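Local coordinates for protein N-alpha-acetyltransferase 35, NatC auxiliary subunit (PDB 6YGA) that serves as the auxiliary subunit of the yeast NatC complex, which acetylates the N-terminal methionine of L-A virus Gag protein, at residues N180-N185 and T275-H280; A465-W470 and L587-F592; L583-R588 and E604-T609. All coordinates share one frame; numbering follows the deposited sequence.

Contact 1. Residues N180-N185 and T275-H280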
loop_
_atom_site.group_PDB
_atom_site.type_symbol
_atom_site.label_atom_id
_atom_site.label_comp_id
_atom_site.label_asym_id
_atom_site.label_seq_id
_atom_site.Cartn_x
_atom_site.Cartn_y
_atom_site.Cartn_z
ATOM N N ASN B 180 -13.364 8.744 2.971
ATOM C CA ASN B 180 -14.582 8.569 3.757
ATOM C C ASN B 180 -15.214 9.945 3.896
ATOM O O ASN B 180 -14.897 10.704 4.813
ATOM C CB ASN B 180 -14.275 7.947 5.114
ATOM C CG ASN B 180 -15.512 7.805 5.985
ATOM O OD1 ASN B 180 -16.642 7.869 5.500
ATOM N ND2 ASN B 180 -15.299 7.601 7.281
ATOM N N ASN B 181 -16.104 10.282 2.960
ATOM C CA ASN B 181 -16.798 11.564 2.968
ATOM C C ASN B 181 -18.094 11.534 3.774
ATOM O O ASN B 181 -18.884 12.479 3.682
ATOM C CB ASN B 181 -17.082 12.026 1.532
ATOM C CG ASN B 181 -18.033 11.105 0.791
ATOM O OD1 ASN B 181 -18.176 9.933 1.137
ATOM N ND2 ASN B 181 -18.683 11.632 -0.242
HETATM N N MSE B 182 -18.327 10.478 4.551
HETATM C CA MSE B 182 -19.469 10.384 5.463
HETATM C C MSE B 182 -20.823 10.610 4.793
HETATM O O MSE B 182 -21.666 11.341 5.313
HETATM C CB MSE B 182 -19.290 11.372 6.614
HETATM C CG MSE B 182 -18.079 11.064 7.469
HETATM SE SE MSE B 182 -17.692 12.447 8.776
HETATM C CE MSE B 182 -18.016 11.410 10.393
ATOM N N GLY B 183 -21.022 9.981 3.638
ATOM C CA GLY B 183 -22.305 10.028 2.969
ATOM C C GLY B 183 -22.633 11.313 2.246
ATOM O O GLY B 183 -23.805 11.558 1.948
ATOM N N PHE B 184 -21.639 12.142 1.945
ATOM C CA PHE B 184 -21.881 13.390 1.228
ATOM C C PHE B 184 -22.006 13.122 -0.269
ATOM O O PHE B 184 -21.100 12.551 -0.885
ATOM C CB PHE B 184 -20.762 14.394 1.497
ATOM C CG PHE B 184 -21.015 15.278 2.685
ATOM C CD1 PHE B 184 -22.085 16.156 2.694
ATOM C CD2 PHE B 184 -20.179 15.238 3.788
ATOM C CE1 PHE B 184 -22.322 16.970 3.785
ATOM C CE2 PHE B 184 -20.409 16.050 4.879
ATOM C CZ PHE B 184 -21.479 16.918 4.877
ATOM N N ASN B 185 -23.129 13.541 -0.851
ATOM C CA ASN B 185 -23.360 13.472 -2.290
ATOM C C ASN B 185 -23.981 14.798 -2.708
ATOM O O ASN B 185 -25.113 15.104 -2.317
ATOM C CB ASN B 185 -24.271 12.294 -2.654
ATOM C CG ASN B 185 -24.303 12.010 -4.149
ATOM O OD1 ASN B 185 -23.893 12.837 -4.964
ATOM N ND2 ASN B 185 -24.799 10.831 -4.514
ATOM N N THR B 275 -13.602 17.258 16.255
ATOM C CA THR B 275 -14.202 15.968 15.951
ATOM C C THR B 275 -15.723 15.995 16.071
ATOM O O THR B 275 -16.347 14.933 16.176
ATOM C CB THR B 275 -13.619 14.886 16.864
ATOM O OG1 THR B 275 -13.738 15.298 18.232
ATOM C CG2 THR B 275 -12.151 14.646 16.542
ATOM N N TYR B 276 -16.323 17.191 16.056
ATOM C CA TYR B 276 -17.767 17.325 16.225
ATOM C C TYR B 276 -18.530 16.550 15.158
ATOM O O TYR B 276 -19.558 15.926 15.448
ATOM C CB TYR B 276 -18.148 18.808 16.191
ATOM C CG TYR B 276 -19.633 19.108 16.262
ATOM C CD1 TYR B 276 -20.404 19.183 15.108
ATOM C CD2 TYR B 276 -20.257 19.344 17.481
ATOM C CE1 TYR B 276 -21.759 19.464 15.168
ATOM C CE2 TYR B 276 -21.612 19.629 17.549
ATOM C CZ TYR B 276 -22.356 19.686 16.389
ATOM O OH TYR B 276 -23.703 19.968 16.451
ATOM N N ILE B 277 -18.041 16.575 13.917
ATOM C CA ILE B 277 -18.769 15.939 12.826
ATOM C C ILE B 277 -18.792 14.425 12.990
ATOM O O ILE B 277 -19.743 13.762 12.561
ATOM C CB ILE B 277 -18.165 16.352 11.472
ATOM C CG1 ILE B 277 -19.073 15.900 10.328
ATOM C CG2 ILE B 277 -16.763 15.776 11.305
ATOM C CD1 ILE B 277 -18.499 16.178 8.963
ATOM N N GLN B 278 -17.761 13.849 13.611
ATOM C CA GLN B 278 -17.778 12.413 13.864
ATOM C C GLN B 278 -18.854 12.039 14.871
ATOM O O GLN B 278 -19.356 10.912 14.851
ATOM C CB GLN B 278 -16.414 11.940 14.367
ATOM C CG GLN B 278 -15.248 12.285 13.456
ATOM C CD GLN B 278 -13.924 11.734 13.964
ATOM O OE1 GLN B 278 -13.832 10.573 14.367
ATOM N NE2 GLN B 278 -12.891 12.568 13.949
ATOM N N LYS B 279 -19.223 12.961 15.755
ATOM C CA LYS B 279 -20.125 12.608 16.842
ATOM C C LYS B 279 -21.589 12.770 16.454
ATOM O O LYS B 279 -22.435 11.999 16.923
ATOM C CB LYS B 279 -19.796 13.450 18.080
ATOM C CG LYS B 279 -20.744 13.272 19.252
ATOM C CD LYS B 279 -20.206 13.972 20.494
ATOM C CE LYS B 279 -21.107 13.737 21.695
ATOM N NZ LYS B 279 -20.432 14.059 22.985
ATOM N N HIS B 280 -21.906 13.734 15.594
ATOM C CA HIS B 280 -23.292 14.067 15.291
ATOM C C HIS B 280 -23.730 13.682 13.886
ATOM O O HIS B 280 -24.883 13.283 13.695
ATOM C CB HIS B 280 -23.518 15.563 15.515
ATOM C CG HIS B 280 -23.438 15.972 16.953
ATOM N ND1 HIS B 280 -22.277 16.430 17.538
ATOM C CD2 HIS B 280 -24.378 15.977 17.928
ATOM C CE1 HIS B 280 -22.508 16.709 18.809
ATOM N NE2 HIS B 280 -23.774 16.442 19.070
#

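Contact 2. Residues A465-W470 and L587-F592. With EDO (1,2-ethanediol), chain C.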
loop_
_atom_site.group_PDB
_atom_site.type_symbol
_atom_site.label_atom_id
_atom_site.label_comp_id
_atom_site.label_asym_id
_atom_site.label_seq_id
_atom_site.Cartn_x
_atom_site.Cartn_y
_atom_site.Cartn_z
ATOM N N ALA B 465 19.192 -14.780 1.672
ATOM C CA ALA B 465 19.831 -13.875 0.720
ATOM C C ALA B 465 20.495 -14.638 -0.419
ATOM O O ALA B 465 20.440 -14.206 -1.576
ATOM C CB ALA B 465 20.848 -12.985 1.433
ATOM N N TYR B 466 21.132 -15.769 -0.112
ATOM C CA TYR B 466 21.768 -16.553 -1.165
ATOM C C TYR B 466 20.743 -17.083 -2.160
ATOM O O TYR B 466 20.965 -17.026 -3.374
ATOM C CB TYR B 466 22.563 -17.711 -0.566
ATOM C CG TYR B 466 22.711 -18.861 -1.531
ATOM C CD1 TYR B 466 23.612 -18.797 -2.583
ATOM C CD2 TYR B 466 21.933 -20.004 -1.402
ATOM C CE1 TYR B 466 23.742 -19.841 -3.476
ATOM C CE2 TYR B 466 22.051 -21.054 -2.288
ATOM C CZ TYR B 466 22.958 -20.969 -3.322
ATOM O OH TYR B 466 23.077 -22.017 -4.204
ATOM N N SER B 467 19.620 -17.612 -1.669
ATOM C CA SER B 467 18.645 -18.231 -2.562
ATOM C C SER B 467 18.136 -17.237 -3.597
ATOM O O SER B 467 18.090 -17.539 -4.795
ATOM C CB SER B 467 17.483 -18.811 -1.757
ATOM O OG SER B 467 17.886 -19.964 -1.046
HETATM N N MSE B 468 17.764 -16.038 -3.156
HETATM C CA MSE B 468 17.203 -15.030 -4.051
HETATM C C MSE B 468 18.254 -14.425 -4.982
HETATM O O MSE B 468 18.028 -14.293 -6.184
HETATM C CB MSE B 468 16.528 -13.924 -3.246
HETATM C CG MSE B 468 15.342 -14.398 -2.418
HETATM SE SE MSE B 468 14.050 -15.419 -3.471
HETATM C CE MSE B 468 13.684 -14.116 -4.873
ATOM N N PHE B 469 19.410 -14.060 -4.425
ATOM C CA PHE B 469 20.449 -13.455 -5.250
ATOM C C PHE B 469 20.974 -14.439 -6.288
ATOM O O PHE B 469 21.250 -14.050 -7.428
ATOM C CB PHE B 469 21.581 -12.924 -4.373
ATOM C CG PHE B 469 21.326 -11.548 -3.831
ATOM C CD1 PHE B 469 20.851 -10.539 -4.655
ATOM C CD2 PHE B 469 21.541 -11.269 -2.493
ATOM C CE1 PHE B 469 20.611 -9.271 -4.155
ATOM C CE2 PHE B 469 21.308 -10.006 -1.988
ATOM C CZ PHE B 469 20.839 -9.006 -2.818
ATOM N N TRP B 470 21.105 -15.716 -5.929
ATOM C CA TRP B 470 21.568 -16.678 -6.921
ATOM C C TRP B 470 20.482 -16.976 -7.944
ATOM O O TRP B 470 20.780 -17.200 -9.123
ATOM C CB TRP B 470 22.037 -17.969 -6.258
ATOM C CG TRP B 470 22.515 -18.957 -7.273
ATOM C CD1 TRP B 470 23.742 -18.991 -7.867
ATOM C CD2 TRP B 470 21.763 -20.037 -7.841
ATOM N NE1 TRP B 470 23.804 -20.029 -8.764
ATOM C CE2 TRP B 470 22.602 -20.688 -8.765
ATOM C CE3 TRP B 470 20.464 -20.517 -7.653
ATOM C CZ2 TRP B 470 22.186 -21.797 -9.496
ATOM C CZ3 TRP B 470 20.053 -21.616 -8.381
ATOM C CH2 TRP B 470 20.912 -22.244 -9.291
ATOM N N LEU B 587 7.925 -22.597 -0.516
ATOM C CA LEU B 587 6.987 -21.499 -0.312
ATOM C C LEU B 587 7.557 -20.183 -0.824
ATOM O O LEU B 587 6.829 -19.365 -1.400
ATOM C CB LEU B 587 6.635 -21.389 1.170
ATOM C CG LEU B 587 5.704 -20.242 1.562
ATOM C CD1 LEU B 587 4.311 -20.464 0.989
ATOM C CD2 LEU B 587 5.650 -20.071 3.075
ATOM N N ARG B 588 8.858 -19.955 -0.614
ATOM C CA ARG B 588 9.464 -18.696 -1.037
ATOM C C ARG B 588 9.436 -18.556 -2.553
ATOM O O ARG B 588 9.215 -17.459 -3.080
ATOM C CB ARG B 588 10.897 -18.600 -0.503
ATOM C CG ARG B 588 11.751 -17.515 -1.151
ATOM C CD ARG B 588 11.195 -16.130 -0.884
ATOM N NE ARG B 588 11.244 -15.788 0.533
ATOM C CZ ARG B 588 10.410 -14.937 1.121
ATOM N NH1 ARG B 588 9.457 -14.348 0.411
ATOM N NH2 ARG B 588 10.526 -14.680 2.417
ATOM N N PHE B 589 9.634 -19.662 -3.270
ATOM C CA PHE B 589 9.703 -19.662 -4.723
ATOM C C PHE B 589 8.395 -20.093 -5.378
ATOM O O PHE B 589 8.368 -20.336 -6.590
ATOM C CB PHE B 589 10.855 -20.555 -5.182
ATOM C CG PHE B 589 12.212 -20.007 -4.838
ATOM C CD1 PHE B 589 12.805 -20.290 -3.617
ATOM C CD2 PHE B 589 12.886 -19.192 -5.732
ATOM C CE1 PHE B 589 14.050 -19.778 -3.300
ATOM C CE2 PHE B 589 14.131 -18.677 -5.424
ATOM C CZ PHE B 589 14.715 -18.970 -4.206
ATOM N N LYS B 590 7.317 -20.190 -4.603
ATOM C CA LYS B 590 6.000 -20.478 -5.166
ATOM C C LYS B 590 5.605 -19.568 -6.330
ATOM O O LYS B 590 5.020 -20.085 -7.296
ATOM C CB LYS B 590 4.952 -20.415 -4.043
ATOM C CG LYS B 590 3.529 -20.782 -4.449
ATOM C CD LYS B 590 2.619 -20.758 -3.226
ATOM C CE LYS B 590 1.216 -21.242 -3.544
ATOM N NZ LYS B 590 0.481 -20.312 -4.448
ATOM N N PRO B 591 5.876 -18.254 -6.326
ATOM C CA PRO B 591 5.467 -17.436 -7.485
ATOM C C PRO B 591 6.078 -17.869 -8.809
ATOM O O PRO B 591 5.498 -17.584 -9.863
ATOM C CB PRO B 591 5.934 -16.026 -7.101
ATOM C CG PRO B 591 5.943 -16.023 -5.634
ATOM C CD PRO B 591 6.380 -17.402 -5.229
ATOM N N PHE B 592 7.229 -18.532 -8.798
ATOM C CA PHE B 592 7.893 -18.936 -10.028
ATOM C C PHE B 592 7.654 -20.403 -10.358
ATOM O O PHE B 592 8.265 -20.928 -11.293
ATOM C CB PHE B 592 9.396 -18.660 -9.930
ATOM C CG PHE B 592 9.735 -17.381 -9.204
ATOM C CD1 PHE B 592 9.713 -16.161 -9.863
ATOM C CD2 PHE B 592 10.087 -17.402 -7.861
ATOM C CE1 PHE B 592 10.029 -14.986 -9.195
ATOM C CE2 PHE B 592 10.403 -16.231 -7.188
ATOM C CZ PHE B 592 10.375 -15.023 -7.856
HETATM C C1 EDO C . 7.517 -14.748 -2.584
HETATM O O1 EDO C . 8.830 -14.243 -2.319
HETATM C C2 EDO C . 6.505 -13.607 -2.580
HETATM O O2 EDO C . 6.425 -13.028 -1.272
#

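Contact 3. Residues L583-R588 and E604-T609. With EDO (1,2-ethanediol), chain C.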
loop_
_atom_site.group_PDB
_atom_site.type_symbol
_atom_site.label_atom_id
_atom_site.label_comp_id
_atom_site.label_asym_id
_atom_site.label_seq_id
_atom_site.Cartn_x
_atom_site.Cartn_y
_atom_site.Cartn_z
ATOM N N LEU B 583 10.057 -27.294 2.731
ATOM C CA LEU B 583 8.765 -26.624 2.611
ATOM C C LEU B 583 8.931 -25.111 2.610
ATOM O O LEU B 583 8.250 -24.403 1.858
ATOM C CB LEU B 583 7.837 -27.058 3.745
ATOM C CG LEU B 583 7.370 -28.516 3.731
ATOM C CD1 LEU B 583 6.531 -28.833 4.962
ATOM C CD2 LEU B 583 6.590 -28.809 2.458
ATOM N N ILE B 584 9.837 -24.595 3.442
ATOM C CA ILE B 584 10.051 -23.153 3.509
ATOM C C ILE B 584 10.685 -22.646 2.221
ATOM O O ILE B 584 10.329 -21.573 1.719
ATOM C CB ILE B 584 10.899 -22.802 4.746
ATOM C CG1 ILE B 584 10.117 -23.102 6.025
ATOM C CG2 ILE B 584 11.319 -21.343 4.722
ATOM C CD1 ILE B 584 10.941 -22.972 7.278
ATOM N N HIS B 585 11.624 -23.412 1.658
ATOM C CA HIS B 585 12.220 -23.033 0.381
ATOM C C HIS B 585 11.181 -23.008 -0.734
ATOM O O HIS B 585 11.168 -22.085 -1.555
ATOM C CB HIS B 585 13.354 -23.989 0.020
ATOM C CG HIS B 585 13.826 -23.846 -1.393
ATOM N ND1 HIS B 585 14.811 -22.956 -1.762
ATOM C CD2 HIS B 585 13.426 -24.459 -2.532
ATOM C CE1 HIS B 585 15.009 -23.038 -3.066
ATOM N NE2 HIS B 585 14.179 -23.940 -3.557
ATOM N N ASN B 586 10.307 -24.017 -0.789
ATOM C CA ASN B 586 9.322 -24.073 -1.866
ATOM C C ASN B 586 8.306 -22.947 -1.746
ATOM O O ASN B 586 7.858 -22.396 -2.758
ATOM C CB ASN B 586 8.612 -25.426 -1.871
ATOM C CG ASN B 586 9.533 -26.560 -2.259
ATOM O OD1 ASN B 586 10.578 -26.343 -2.873
ATOM N ND2 ASN B 586 9.148 -27.779 -1.907
ATOM N N LEU B 587 7.925 -22.597 -0.516
ATOM C CA LEU B 587 6.987 -21.499 -0.312
ATOM C C LEU B 587 7.557 -20.183 -0.824
ATOM O O LEU B 587 6.829 -19.365 -1.400
ATOM C CB LEU B 587 6.635 -21.389 1.170
ATOM C CG LEU B 587 5.704 -20.242 1.562
ATOM C CD1 LEU B 587 4.311 -20.464 0.989
ATOM C CD2 LEU B 587 5.650 -20.071 3.075
ATOM N N ARG B 588 8.858 -19.955 -0.614
ATOM C CA ARG B 588 9.464 -18.696 -1.037
ATOM C C ARG B 588 9.436 -18.556 -2.553
ATOM O O ARG B 588 9.215 -17.459 -3.080
ATOM C CB ARG B 588 10.897 -18.600 -0.503
ATOM C CG ARG B 588 11.751 -17.515 -1.151
ATOM C CD ARG B 588 11.195 -16.130 -0.884
ATOM N NE ARG B 588 11.244 -15.788 0.533
ATOM C CZ ARG B 588 10.410 -14.937 1.121
ATOM N NH1 ARG B 588 9.457 -14.348 0.411
ATOM N NH2 ARG B 588 10.526 -14.680 2.417
ATOM N N GLU B 604 17.418 -29.376 -4.725
ATOM C CA GLU B 604 18.748 -29.973 -4.675
ATOM C C GLU B 604 19.776 -29.137 -5.428
ATOM O O GLU B 604 20.953 -29.109 -5.046
ATOM C CB GLU B 604 18.707 -31.396 -5.234
ATOM C CG GLU B 604 17.958 -32.403 -4.361
ATOM C CD GLU B 604 16.452 -32.364 -4.555
ATOM O OE1 GLU B 604 15.971 -31.549 -5.371
ATOM O OE2 GLU B 604 15.749 -33.158 -3.891
ATOM N N VAL B 605 19.362 -28.452 -6.497
ATOM C CA VAL B 605 20.298 -27.621 -7.250
ATOM C C VAL B 605 20.722 -26.411 -6.427
ATOM O O VAL B 605 21.896 -26.018 -6.438
ATOM C CB VAL B 605 19.680 -27.203 -8.596
ATOM C CG1 VAL B 605 20.645 -26.325 -9.380
ATOM C CG2 VAL B 605 19.293 -28.431 -9.408
ATOM N N PHE B 606 19.778 -25.802 -5.700
ATOM C CA PHE B 606 20.119 -24.702 -4.802
ATOM C C PHE B 606 21.160 -25.133 -3.776
ATOM O O PHE B 606 22.111 -24.395 -3.497
ATOM C CB PHE B 606 18.866 -24.188 -4.089
ATOM C CG PHE B 606 18.055 -23.195 -4.887
ATOM C CD1 PHE B 606 17.067 -23.625 -5.763
ATOM C CD2 PHE B 606 18.255 -21.829 -4.730
ATOM C CE1 PHE B 606 16.311 -22.711 -6.485
ATOM C CE2 PHE B 606 17.501 -20.910 -5.451
ATOM C CZ PHE B 606 16.528 -21.353 -6.329
ATOM N N GLN B 607 20.991 -26.326 -3.201
ATOM C CA GLN B 607 21.916 -26.791 -2.171
ATOM C C GLN B 607 23.292 -27.078 -2.755
ATOM O O GLN B 607 24.315 -26.688 -2.181
ATOM C CB GLN B 607 21.353 -28.038 -1.485
ATOM C CG GLN B 607 19.921 -27.886 -1.005
ATOM C CD GLN B 607 19.739 -26.695 -0.089
ATOM O OE1 GLN B 607 20.514 -26.491 0.848
ATOM N NE2 GLN B 607 18.711 -25.897 -0.356
ATOM N N GLN B 608 23.337 -27.760 -3.902
ATOM C CA GLN B 608 24.620 -28.131 -4.490
ATOM C C GLN B 608 25.399 -26.902 -4.937
ATOM O O GLN B 608 26.618 -26.831 -4.750
ATOM C CB GLN B 608 24.401 -29.090 -5.660
ATOM C CG GLN B 608 25.684 -29.540 -6.335
ATOM C CD GLN B 608 26.604 -30.298 -5.397
ATOM O OE1 GLN B 608 26.150 -30.993 -4.487
ATOM N NE2 GLN B 608 27.906 -30.166 -5.615
ATOM N N THR B 609 24.710 -25.920 -5.523
ATOM C CA THR B 609 25.382 -24.704 -5.972
ATOM C C THR B 609 26.074 -23.995 -4.814
ATOM O O THR B 609 27.210 -23.527 -4.954
ATOM C CB THR B 609 24.376 -23.773 -6.648
ATOM O OG1 THR B 609 23.817 -24.425 -7.796
ATOM C CG2 THR B 609 25.051 -22.489 -7.084
HETATM C C1 EDO C . 7.517 -14.748 -2.584
HETATM O O1 EDO C . 8.830 -14.243 -2.319
HETATM C C2 EDO C . 6.505 -13.607 -2.580
HETATM O O2 EDO C . 6.425 -13.028 -1.272
#

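Contact 1. Residues N180-N185 and T275-H280
M182 and I277 cross obliquely, and their side chains carry most of this contact. M182 is a selenomethionine, and its CB points toward the short helix 276-280. The SE atom lies against the tip of I277, 3.8 Å from its CD1. The I277 chain is extended: CG1 stands anti to the backbone N (chi1 -170°) and chi2 is again anti, which puts CD1 beside the selenium. Beyond SE the M182 chain bends at chi3. Its methyl CE therefore passes the isoleucine and ends over the helix backbone, 3.6 Å from both I277 O and Q278 CA. No hydrogen bond joins the two segments.

The loop presents M182 from a type I' beta turn, N181 to F184, closed by F184 N to N181 O. N180 precedes it with an Asx turn: its OD1 accepts from M182 N at 3.2 Å, with the donor above the carbonyl plane. M182 O is bound by R281, whose charge also meets the F184 ring in a cation-pi contact.

The 180-185 loop runs between helices 142-167 and 193-209. F184 packs on L124, S125 and V128 of helix 118-129, and I277 touches E121 of that same helix.

Contact 2. Residues A465-W470 and L587-F592
M468 and F589 form a Met-aromatic contact where the first turns of helix 465-506 meet the end of helix 581-588. Both segments belong to the NAA35-like TPR family region. M468 is a selenomethionine modelled in two conformers, and the selenium contacts given are those of one.

Its CB does not point straight at the partner segment. CG sits beside the backbone N, anti to the carbonyl carbon (chi1 -63°). The bend at chi2 lays SE against F589 and R588. M468 SE lies 3.7 Å from F589 CZ and 3.9 Å from R588 CG. The selenium is oblique to the F589 ring, 36° off the normal and 4.2 Å from the centroid. The bend at chi3 turns M468 CE toward the F592 ring, 4.5 Å from F592 CE2. S451 and F455 of helix 433-456 and Y460 also touch M468.

S467 meets the same ring differently. S467 CB comes at the edge of the F589 ring, near its plane, 3.7 Å from F589 CZ.

R588 turns from this apolar patch to polar partners. NE makes a salt bridge with E464, and NH2 donates to R137 O of the N-alpha-acetyltransferase 30 chain. The buried guanidinium is thus tied to both chains. NH1 takes a 1,2-ethanediol, probably from the crystallisation liquor, at the edge of the guanidinium: R588 NH1 to ethanediol O1 is 2.8 Å, with an N-H...O angle of 156°.

Contact 3. Residues L583-R588 and E604-T609
H585 and F606 make a T-shaped (edge-to-face) aromatic pair between helices 581-588 and 603-613. Both helices lie in the NAA35-like TPR family region, with a mostly non-helical connection between them.

The aromatic contact comes first. The edge of the imidazole is directed at the face of the phenyl ring. The planes stand at 68° and the centroids are 4.6 Å apart. H585 CE1 is the leading atom. It sits 3.4 Å above the F606 plane, over the ring centre. H585 NE2 follows, 3.6 Å from F606 CD1. With CG anti to the backbone N (chi1 168°), H585 holds its imidazole out from helix 581-588 toward F606. The F606 ring also meets F589, and it makes an edge-to-face pair with W470. Y603 meets H585 in a further edge-to-face pair. The two rings are therefore part of a larger aromatic cluster.

Polar bonds serve the surroundings. No hydrogen bond crosses between 583-588 and 604-609. E604 OE2 instead forms a salt bridge with R582, just before the first segment. Q607 OE1 accepts from N570.

Packing on the N-alpha-acetyltransferase 30 subunit involves the first helix. L583 rests on T159, I584 on G134 and L587 on I155, all of the N-alpha-acetyltransferase 30 chain.

Within helix 603-613, V605 O accepts twice, from T609 N and from T609 OG1. These donors reach it from opposite faces of the carbonyl plane, and T609 OG1 lies 2.8 Å from V605 O.

How the contacts relate
Contacts 2 and 3 are neighbours, with centres about 8 Å apart, and both use helix 581-588, sharing L587 and R588. They also touch directly: Y466 OH of contact 2 lies 2.7 Å from F606 O of contact 3, a probable hydrogen bond. The helix they share borders the N-alpha-acetyltransferase 30 chain. The ethanediol on R588 is also bonded to M138 O of that chain, which places it at the subunit interface. Contact 1 is separate. Its centre is about 47 Å from that of contact 2 and about 53 Å from that of contact 3. There Q278 O makes a weak hydrogen bond to R51 of the N-alpha-acetyltransferase 38 chain.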